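Local coordinates for protein lactaldehyde dehydrogenase (Methanocaldococcus jannaschii, PDB 3PQA) that oxidises lactaldehyde to lactate with NAD, which it prefers over NADP, in the biosynthesis of coenzyme F420, working as a homotetramer, at residues Ala136-Asn141 with Ile161-Ser166; Met216-Gly221 with Lys237-Leu242; Thr391-His396 with Lys438-Gly443. All blocks are in the same frame, centred on the assembly; numbering follows the deposited sequence.

Contacts 1 and 2 pair strands of the same mixed sheet, the nucleotide-binding sheet of the aldehyde dehydrogenase fold, with their centres about 10 Å apart. Strands 122-138 and 216-220 are neighbours: I137 N lies 2.9 Å from S218 O, a probable hydrogen bond. Contact 3, its centre about 12 Å from that of contact 2, extends the sheet past strand 237-241 through antiparallel strand 441-442, where L240 N is 2.8 Å from L442 O. Contacts 1 and 3 do not touch, their nearest atoms being about 9 Å apart. By similarity, contact 2 carries E241 of the active site and G221 of the NAD site; L395 of contact 3 packs on C275, the other active-site residue.

Contact 1: residues Ala136-Asn141 with Ile161-Ser166; sequences AITPFN and IVHHPS. With SO4 (sulfate ion), chain G.
The beta-alpha-beta unit of strand 122-138, helix 145-156 and strand 160-165 brings A136-N141 and I161-S166 together as parallel neighbours in the nucleotide-binding sheet. A136 is bonded through both its N and its O: N donates to V162 O, and O accepts from H164 N, each at 2.9 Å. T138 N continues the ladder to H164 O, and S166 N closes it with a weak, bent bond to T138 O.

On the face of A136 and T138, the hydroxyl of T138 meets the H163 ring at its edge, in the ring plane, with OG1 2.8 Å from NE2. The torsion about CA-CB (chi1 53°) turns OG1 toward that edge and toward P165 CA, while CG2 also touches NE2. At the other end of the ring, ND1 bonds to Y194 OH, so both nitrogens have partners. A water 2.7 Å from T138 OG1 donates to P139 O.

Beyond the strands, S166 OG packs 3.4 Å from F140 CB. H164 turns to the opposite face, where NE2 donates to O3 of a sulfate, probably from the crystallisation liquor, at 2.7 Å (156°); S167 N and G201 N also hold that ion. Its ND1 bonds to L197 O, which can only accept. Both nitrogens would then carry protons, and the ring is probably an imidazolium, in keeping with its anionic partner.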
loop_
_atom_site.group_PDB
_atom_site.type_symbol
_atom_site.label_atom_id
_atom_site.label_comp_id
_atom_site.label_asym_id
_atom_site.label_seq_id
_atom_site.Cartn_x
_atom_site.Cartn_y
_atom_site.Cartn_z
ATOM N N ALA B 136 22.810 -5.677 16.362
ATOM C CA ALA B 136 23.125 -6.209 15.035
ATOM C C ALA B 136 24.328 -7.135 15.138
ATOM O O ALA B 136 25.355 -6.773 15.708
ATOM C CB ALA B 136 23.420 -5.062 14.071
ATOM N N ILE B 137 24.192 -8.346 14.618
ATOM C CA ILE B 137 25.298 -9.305 14.648
ATOM C C ILE B 137 25.500 -9.757 13.207
ATOM O O ILE B 137 24.598 -10.343 12.611
ATOM C CB ILE B 137 25.020 -10.467 15.637
ATOM C CG1 ILE B 137 24.816 -9.918 17.068
ATOM C CG2 ILE B 137 26.149 -11.496 15.588
ATOM C CD1 ILE B 137 24.379 -10.972 18.092
ATOM N N THR B 138 26.666 -9.440 12.653
ATOM C CA THR B 138 26.884 -9.539 11.216
ATOM C C THR B 138 27.938 -10.585 10.879
ATOM O O THR B 138 28.799 -10.884 11.706
ATOM C CB THR B 138 27.280 -8.183 10.620
ATOM O OG1 THR B 138 28.392 -7.641 11.348
ATOM C CG2 THR B 138 26.091 -7.208 10.697
ATOM N N PRO B 139 27.868 -11.149 9.660
ATOM C CA PRO B 139 28.663 -12.300 9.288
ATOM C C PRO B 139 29.969 -11.914 8.589
ATOM O O PRO B 139 30.143 -10.763 8.198
ATOM C CB PRO B 139 27.738 -13.016 8.298
ATOM C CG PRO B 139 27.120 -11.915 7.566
ATOM C CD PRO B 139 26.870 -10.835 8.609
ATOM N N PHE B 140 30.855 -12.892 8.417
ATOM C CA PHE B 140 32.163 -12.662 7.823
ATOM C C PHE B 140 32.106 -12.493 6.294
ATOM O O PHE B 140 33.037 -11.948 5.704
ATOM C CB PHE B 140 33.124 -13.821 8.176
ATOM C CG PHE B 140 32.886 -15.081 7.358
ATOM C CD1 PHE B 140 33.349 -15.177 6.040
ATOM C CD2 PHE B 140 32.175 -16.153 7.891
ATOM C CE1 PHE B 140 33.122 -16.316 5.277
ATOM C CE2 PHE B 140 31.955 -17.304 7.138
ATOM C CZ PHE B 140 32.420 -17.384 5.827
ATOM N N ASN B 141 31.032 -12.970 5.658
ATOM C CA ASN B 141 31.064 -13.216 4.200
ATOM C C ASN B 141 30.741 -12.013 3.311
ATOM O O ASN B 141 31.391 -11.802 2.279
ATOM C CB ASN B 141 30.231 -14.465 3.812
ATOM C CG ASN B 141 28.757 -14.340 4.178
ATOM O OD1 ASN B 141 28.366 -13.516 5.011
ATOM N ND2 ASN B 141 27.919 -15.156 3.530
ATOM N N ILE B 161 22.250 1.625 18.053
ATOM C CA ILE B 161 22.802 0.357 17.584
ATOM C C ILE B 161 24.015 -0.133 18.406
ATOM O O ILE B 161 24.937 0.639 18.676
ATOM C CB ILE B 161 23.247 0.484 16.129
ATOM C CG1 ILE B 161 22.092 0.976 15.254
ATOM C CG2 ILE B 161 23.804 -0.858 15.615
ATOM C CD1 ILE B 161 22.569 1.593 13.929
ATOM N N VAL B 162 23.990 -1.409 18.797
ATOM C CA VAL B 162 25.202 -2.108 19.243
ATOM C C VAL B 162 25.465 -3.231 18.250
ATOM O O VAL B 162 24.573 -4.038 17.943
ATOM C CB VAL B 162 25.119 -2.610 20.701
ATOM C CG1 VAL B 162 25.070 -1.411 21.673
ATOM C CG2 VAL B 162 23.925 -3.530 20.923
ATOM N N HIS B 163 26.674 -3.245 17.708
ATOM C CA HIS B 163 26.948 -4.034 16.519
ATOM C C HIS B 163 28.185 -4.882 16.735
ATOM O O HIS B 163 29.276 -4.335 16.915
ATOM C CB HIS B 163 27.144 -3.071 15.339
ATOM C CG HIS B 163 27.634 -3.727 14.083
ATOM N ND1 HIS B 163 28.252 -3.019 13.078
ATOM C CD2 HIS B 163 27.604 -5.018 13.668
ATOM C CE1 HIS B 163 28.579 -3.842 12.095
ATOM N NE2 HIS B 163 28.186 -5.059 12.425
ATOM N N HIS B 164 28.005 -6.205 16.737
ATOM C CA HIS B 164 29.130 -7.129 16.739
ATOM C C HIS B 164 29.396 -7.713 15.348
ATOM O O HIS B 164 28.576 -8.451 14.825
ATOM C CB HIS B 164 28.928 -8.270 17.734
ATOM C CG HIS B 164 30.012 -9.301 17.662
ATOM N ND1 HIS B 164 31.252 -9.107 18.233
ATOM C CD2 HIS B 164 30.073 -10.493 17.023
ATOM C CE1 HIS B 164 32.018 -10.157 17.982
ATOM N NE2 HIS B 164 31.326 -11.011 17.251
ATOM N N PRO B 165 30.561 -7.399 14.758
ATOM C CA PRO B 165 30.942 -7.959 13.467
ATOM C C PRO B 165 31.675 -9.288 13.668
ATOM O O PRO B 165 32.311 -9.492 14.710
ATOM C CB PRO B 165 31.904 -6.903 12.924
ATOM C CG PRO B 165 32.592 -6.387 14.154
ATOM C CD PRO B 165 31.614 -6.512 15.302
ATOM N N SER B 166 31.594 -10.186 12.692
ATOM C CA SER B 166 32.333 -11.436 12.785
ATOM C C SER B 166 33.834 -11.170 12.895
ATOM O O SER B 166 34.391 -10.390 12.126
ATOM C CB SER B 166 32.077 -12.294 11.543
ATOM O OG SER B 166 32.929 -13.432 11.551
HETATM S S SO4 G . 33.087 -14.402 16.122
HETATM O O1 SO4 G . 33.622 -14.812 14.830
HETATM O O2 SO4 G . 34.078 -14.616 17.178
HETATM O O3 SO4 G . 32.759 -12.988 16.057
HETATM O O4 SO4 G . 31.897 -15.180 16.434
HETATM O O HOH W 1 30.396 -8.558 9.849
#

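Contact 2: residues Met216-Gly221 with Lys237-Leu242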
loop_
_atom_site.group_PDB
_atom_site.type_symbol
_atom_site.label_atom_id
_atom_site.label_comp_id
_atom_site.label_asym_id
_atom_site.label_seq_id
_atom_site.Cartn_x
_atom_site.Cartn_y
_atom_site.Cartn_z
ATOM N N MET B 216 15.940 -5.585 20.347
ATOM C CA MET B 216 15.799 -6.383 19.133
ATOM C C MET B 216 17.140 -6.967 18.746
ATOM O O MET B 216 18.171 -6.302 18.882
ATOM C CB MET B 216 15.233 -5.535 17.989
ATOM C CG MET B 216 15.332 -6.192 16.623
ATOM S SD MET B 216 14.233 -5.465 15.426
ATOM C CE MET B 216 14.618 -6.543 14.016
ATOM N N ILE B 217 17.115 -8.212 18.275
ATOM C CA ILE B 217 18.303 -8.872 17.739
ATOM C C ILE B 217 18.079 -9.107 16.260
ATOM O O ILE B 217 17.031 -9.616 15.850
ATOM C CB ILE B 217 18.605 -10.234 18.445
ATOM C CG1 ILE B 217 18.814 -10.044 19.944
ATOM C CG2 ILE B 217 19.805 -10.957 17.791
ATOM C CD1 ILE B 217 19.897 -9.053 20.290
ATOM N N SER B 218 19.058 -8.688 15.465
ATOM C CA SER B 218 19.091 -8.988 14.052
ATOM C C SER B 218 20.423 -9.660 13.780
ATOM O O SER B 218 21.486 -9.016 13.853
ATOM C CB SER B 218 18.978 -7.719 13.229
ATOM O OG SER B 218 18.938 -8.023 11.848
ATOM N N PHE B 219 20.344 -10.948 13.460
ATOM C CA PHE B 219 21.520 -11.811 13.311
ATOM C C PHE B 219 21.529 -12.420 11.926
ATOM O O PHE B 219 20.488 -12.907 11.456
ATOM C CB PHE B 219 21.483 -12.946 14.342
ATOM C CG PHE B 219 22.506 -14.027 14.099
ATOM C CD1 PHE B 219 23.808 -13.879 14.563
ATOM C CD2 PHE B 219 22.168 -15.195 13.410
ATOM C CE1 PHE B 219 24.769 -14.870 14.352
ATOM C CE2 PHE B 219 23.125 -16.197 13.193
ATOM C CZ PHE B 219 24.429 -16.025 13.659
ATOM N N THR B 220 22.695 -12.390 11.278
ATOM C CA THR B 220 22.920 -13.104 10.010
ATOM C C THR B 220 24.118 -14.032 10.228
ATOM O O THR B 220 25.171 -13.580 10.680
ATOM C CB THR B 220 23.182 -12.119 8.833
ATOM O OG1 THR B 220 22.063 -11.242 8.700
ATOM C CG2 THR B 220 23.360 -12.859 7.489
ATOM N N GLY B 221 23.954 -15.318 9.919
ATOM C CA GLY B 221 24.996 -16.318 10.167
ATOM C C GLY B 221 24.462 -17.738 10.119
ATOM O O GLY B 221 23.461 -18.013 9.450
ATOM N N LYS B 237 12.321 -8.554 20.096
ATOM C CA LYS B 237 12.032 -8.806 18.677
ATOM C C LYS B 237 13.242 -9.505 18.087
ATOM O O LYS B 237 14.372 -9.173 18.437
ATOM C CB LYS B 237 11.775 -7.496 17.918
ATOM C CG LYS B 237 10.318 -7.030 17.912
ATOM C CD LYS B 237 10.057 -5.873 16.918
ATOM C CE LYS B 237 9.520 -6.352 15.563
ATOM N NZ LYS B 237 8.877 -5.227 14.779
ATOM N N ILE B 238 13.008 -10.484 17.214
ATOM C CA ILE B 238 14.087 -11.299 16.651
ATOM C C ILE B 238 13.967 -11.391 15.140
ATOM O O ILE B 238 12.921 -11.780 14.624
ATOM C CB ILE B 238 14.065 -12.743 17.221
ATOM C CG1 ILE B 238 14.190 -12.723 18.743
ATOM C CG2 ILE B 238 15.191 -13.588 16.602
ATOM C CD1 ILE B 238 13.812 -14.039 19.404
ATOM N N ALA B 239 15.042 -11.040 14.447
ATOM C CA ALA B 239 15.172 -11.267 13.008
ATOM C C ALA B 239 16.408 -12.129 12.768
ATOM O O ALA B 239 17.476 -11.858 13.314
ATOM C CB ALA B 239 15.268 -9.935 12.258
ATOM N N LEU B 240 16.249 -13.187 11.971
ATOM C CA LEU B 240 17.323 -14.139 11.694
ATOM C C LEU B 240 17.429 -14.384 10.197
ATOM O O LEU B 240 16.420 -14.638 9.515
ATOM C CB LEU B 240 17.066 -15.470 12.416
ATOM C CG LEU B 240 16.867 -15.461 13.937
ATOM C CD1 LEU B 240 16.489 -16.852 14.402
ATOM C CD2 LEU B 240 18.120 -14.950 14.656
ATOM N N GLU B 241 18.657 -14.281 9.691
ATOM C CA GLU B 241 18.943 -14.583 8.287
ATOM C C GLU B 241 20.028 -15.647 8.330
ATOM O O GLU B 241 21.182 -15.360 8.658
ATOM C CB GLU B 241 19.425 -13.340 7.534
ATOM C CG GLU B 241 18.362 -12.267 7.321
ATOM C CD GLU B 241 17.375 -12.580 6.193
ATOM O OE1 GLU B 241 17.635 -13.492 5.367
ATOM O OE2 GLU B 241 16.350 -11.891 6.131
ATOM N N LEU B 242 19.643 -16.884 8.036
ATOM C CA LEU B 242 20.515 -18.008 8.293
ATOM C C LEU B 242 20.872 -18.641 6.950
ATOM O O LEU B 242 20.851 -17.967 5.917
ATOM C CB LEU B 242 19.860 -18.973 9.290
ATOM C CG LEU B 242 19.220 -18.287 10.523
ATOM C CD1 LEU B 242 18.423 -19.251 11.378
ATOM C CD2 LEU B 242 20.258 -17.551 11.363
#
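Strand 216-220 and strand 237-241, the two ends of a beta-alpha-beta unit in the nucleotide-binding sheet, run parallel with only 4° between their axes. Five backbone hydrogen bonds join them: I217 and F219 each use both N and O, and G221 N adds a last bond to E241 O at 3.0 Å. The straightest is A239 N to I217 O, 2.8 Å long with 172° at the hydrogen.

Polar ends on the M216 face turn to other partners. K150 NZ bonds to both S218 OG and T220 OG1, and K237 NZ reaches E453 O. E241, an active-site residue by similarity, has a weak bond from E445 N to OE2.

The rest is van der Waals packing. M216 CE reaches A239 CB at 3.9 Å in one of two modelled conformers, so that touch is less certain. Farther along, T220 and E241 lie side by side, OG1 meeting E241 CB at 3.6 Å. On the F219 face, L240 CD2 packs against the phenylalanine CB. F235 of the second subunit packs on L240 and L242. L242 crosses F219 at about a right angle, its CD2 in the ring plane at the edge, 3.7 Å from F219 CD2.

Contact 3: residues Thr391-His396 with Lys438-Gly443; sequences TEYGLH and KKSGLG
K438 lays its extended side chain along the loop T391-H396, which leads into strand 396-400. Its CB sits 3.3 Å from E392 O, and CD comes equally near Y393 O. At the tip, NZ forms a salt bridge with E415 and bonds to a water, 2.9 Å away, that probably donates to Y393 O.

K439 follows with the backbone-to-backbone bond, N to E392 O at 3.0 Å, the donor lying in the carbonyl plane. Its side chain then bends at chi2 (-73°) and runs beside that of E392, pointing the same way; NZ pairs with E227, whereas E392 OE2 stays 4.1 Å away, beyond a salt bridge.

S440 turns its hydroxyl toward the loop. OG accepts from G394 N at 2.8 Å in a nearly linear bond (176°), lies near the plane of the Y393 ring at its edge, and touches Y393 CB. S440 CB packs on L395 CB. From S440 on, the chain pairs with L242 and strand 237-241.

Donating to G243 O and accepting from G394 N, the S440 hydroxyl ties the loop containing L395, which packs on C275, to the edge of the sheet; through Y393, close to S223, this loop borders the probable NAD site.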
loop_
_atom_site.group_PDB
_atom_site.type_symbol
_atom_site.label_atom_id
_atom_site.label_comp_id
_atom_site.label_asym_id
_atom_site.label_seq_id
_atom_site.Cartn_x
_atom_site.Cartn_y
_atom_site.Cartn_z
ATOM N N THR B 391 14.918 -30.989 3.371
ATOM C CA THR B 391 15.872 -30.518 4.378
ATOM C C THR B 391 15.155 -29.761 5.484
ATOM O O THR B 391 13.971 -29.451 5.373
ATOM C CB THR B 391 16.997 -29.603 3.799
ATOM O OG1 THR B 391 16.488 -28.274 3.579
ATOM C CG2 THR B 391 17.567 -30.165 2.503
ATOM N N GLU B 392 15.895 -29.461 6.545
ATOM C CA GLU B 392 15.397 -28.676 7.651
ATOM C C GLU B 392 15.398 -27.183 7.320
ATOM O O GLU B 392 14.904 -26.376 8.102
ATOM C CB GLU B 392 16.249 -28.938 8.899
ATOM C CG GLU B 392 15.992 -30.303 9.540
ATOM C CD GLU B 392 16.390 -30.331 11.003
ATOM O OE1 GLU B 392 17.527 -29.906 11.317
ATOM O OE2 GLU B 392 15.562 -30.773 11.840
ATOM N N TYR B 393 15.955 -26.829 6.165
ATOM C CA TYR B 393 16.144 -25.427 5.773
ATOM C C TYR B 393 15.113 -24.998 4.734
ATOM O O TYR B 393 14.353 -25.818 4.213
ATOM C CB TYR B 393 17.551 -25.219 5.213
ATOM C CG TYR B 393 18.644 -25.698 6.134
ATOM C CD1 TYR B 393 18.930 -25.017 7.315
ATOM C CD2 TYR B 393 19.387 -26.844 5.828
ATOM C CE1 TYR B 393 19.942 -25.473 8.184
ATOM C CE2 TYR B 393 20.405 -27.291 6.676
ATOM C CZ TYR B 393 20.667 -26.606 7.847
ATOM O OH TYR B 393 21.669 -27.064 8.681
ATOM N N GLY B 394 15.090 -23.704 4.429
ATOM C CA GLY B 394 14.161 -23.193 3.443
ATOM C C GLY B 394 14.464 -21.764 3.043
ATOM O O GLY B 394 13.587 -20.894 3.113
ATOM N N LEU B 395 15.710 -21.513 2.651
ATOM C CA LEU B 395 16.107 -20.176 2.201
ATOM C C LEU B 395 15.756 -19.926 0.720
ATOM O O LEU B 395 14.672 -19.422 0.431
ATOM C CB LEU B 395 17.593 -19.923 2.497
ATOM C CG LEU B 395 18.052 -18.472 2.326
ATOM C CD1 LEU B 395 17.079 -17.490 3.003
ATOM C CD2 LEU B 395 19.449 -18.293 2.870
ATOM N N HIS B 396 16.641 -20.286 -0.218
ATOM C CA HIS B 396 16.332 -20.123 -1.645
ATOM C C HIS B 396 16.322 -21.447 -2.409
ATOM O O HIS B 396 17.035 -22.383 -2.061
ATOM C CB HIS B 396 17.335 -19.161 -2.286
ATOM C CG HIS B 396 16.945 -17.714 -2.194
ATOM N ND1 HIS B 396 17.477 -16.752 -3.024
ATOM C CD2 HIS B 396 16.067 -17.070 -1.387
ATOM C CE1 HIS B 396 16.953 -15.574 -2.727
ATOM N NE2 HIS B 396 16.090 -15.742 -1.737
ATOM N N LYS B 438 11.280 -22.290 7.512
ATOM C CA LYS B 438 11.848 -23.430 8.235
ATOM C C LYS B 438 12.999 -22.946 9.128
ATOM O O LYS B 438 12.853 -21.897 9.785
ATOM C CB LYS B 438 12.246 -24.556 7.264
ATOM C CG LYS B 438 11.051 -25.115 6.523
ATOM C CD LYS B 438 11.438 -26.337 5.709
ATOM C CE LYS B 438 10.270 -26.863 4.935
ATOM N NZ LYS B 438 10.726 -28.052 4.151
ATOM N N LYS B 439 14.124 -23.664 9.160
ATOM C CA LYS B 439 15.246 -23.260 10.003
ATOM C C LYS B 439 16.135 -22.191 9.382
ATOM O O LYS B 439 17.216 -21.927 9.877
ATOM C CB LYS B 439 16.095 -24.479 10.415
ATOM C CG LYS B 439 15.374 -25.453 11.316
ATOM C CD LYS B 439 15.216 -24.917 12.725
ATOM C CE LYS B 439 14.545 -25.943 13.639
ATOM N NZ LYS B 439 15.370 -27.168 13.793
ATOM N N SER B 440 15.697 -21.566 8.291
ATOM C CA SER B 440 16.578 -20.631 7.618
ATOM C C SER B 440 16.359 -19.172 7.991
ATOM O O SER B 440 17.091 -18.296 7.502
ATOM C CB SER B 440 16.440 -20.780 6.098
ATOM O OG SER B 440 16.964 -22.030 5.696
ATOM N N GLY B 441 15.335 -18.882 8.779
ATOM C CA GLY B 441 15.141 -17.488 9.181
ATOM C C GLY B 441 13.895 -17.111 9.930
ATOM O O GLY B 441 12.971 -17.919 10.123
ATOM N N LEU B 442 13.903 -15.855 10.366
ATOM C CA LEU B 442 12.715 -15.157 10.864
ATOM C C LEU B 442 12.812 -13.747 10.335
ATOM O O LEU B 442 13.881 -13.135 10.410
ATOM C CB LEU B 442 12.693 -15.111 12.389
ATOM C CG LEU B 442 12.458 -16.427 13.126
ATOM C CD1 LEU B 442 12.664 -16.209 14.623
ATOM C CD2 LEU B 442 11.076 -16.999 12.853
ATOM N N GLY B 443 11.710 -13.219 9.812
ATOM C CA GLY B 443 11.709 -11.853 9.273
ATOM C C GLY B 443 12.326 -11.705 7.893
ATOM O O GLY B 443 12.889 -12.652 7.328
HETATM O O HOH W 2 12.394 -26.487 2.450
#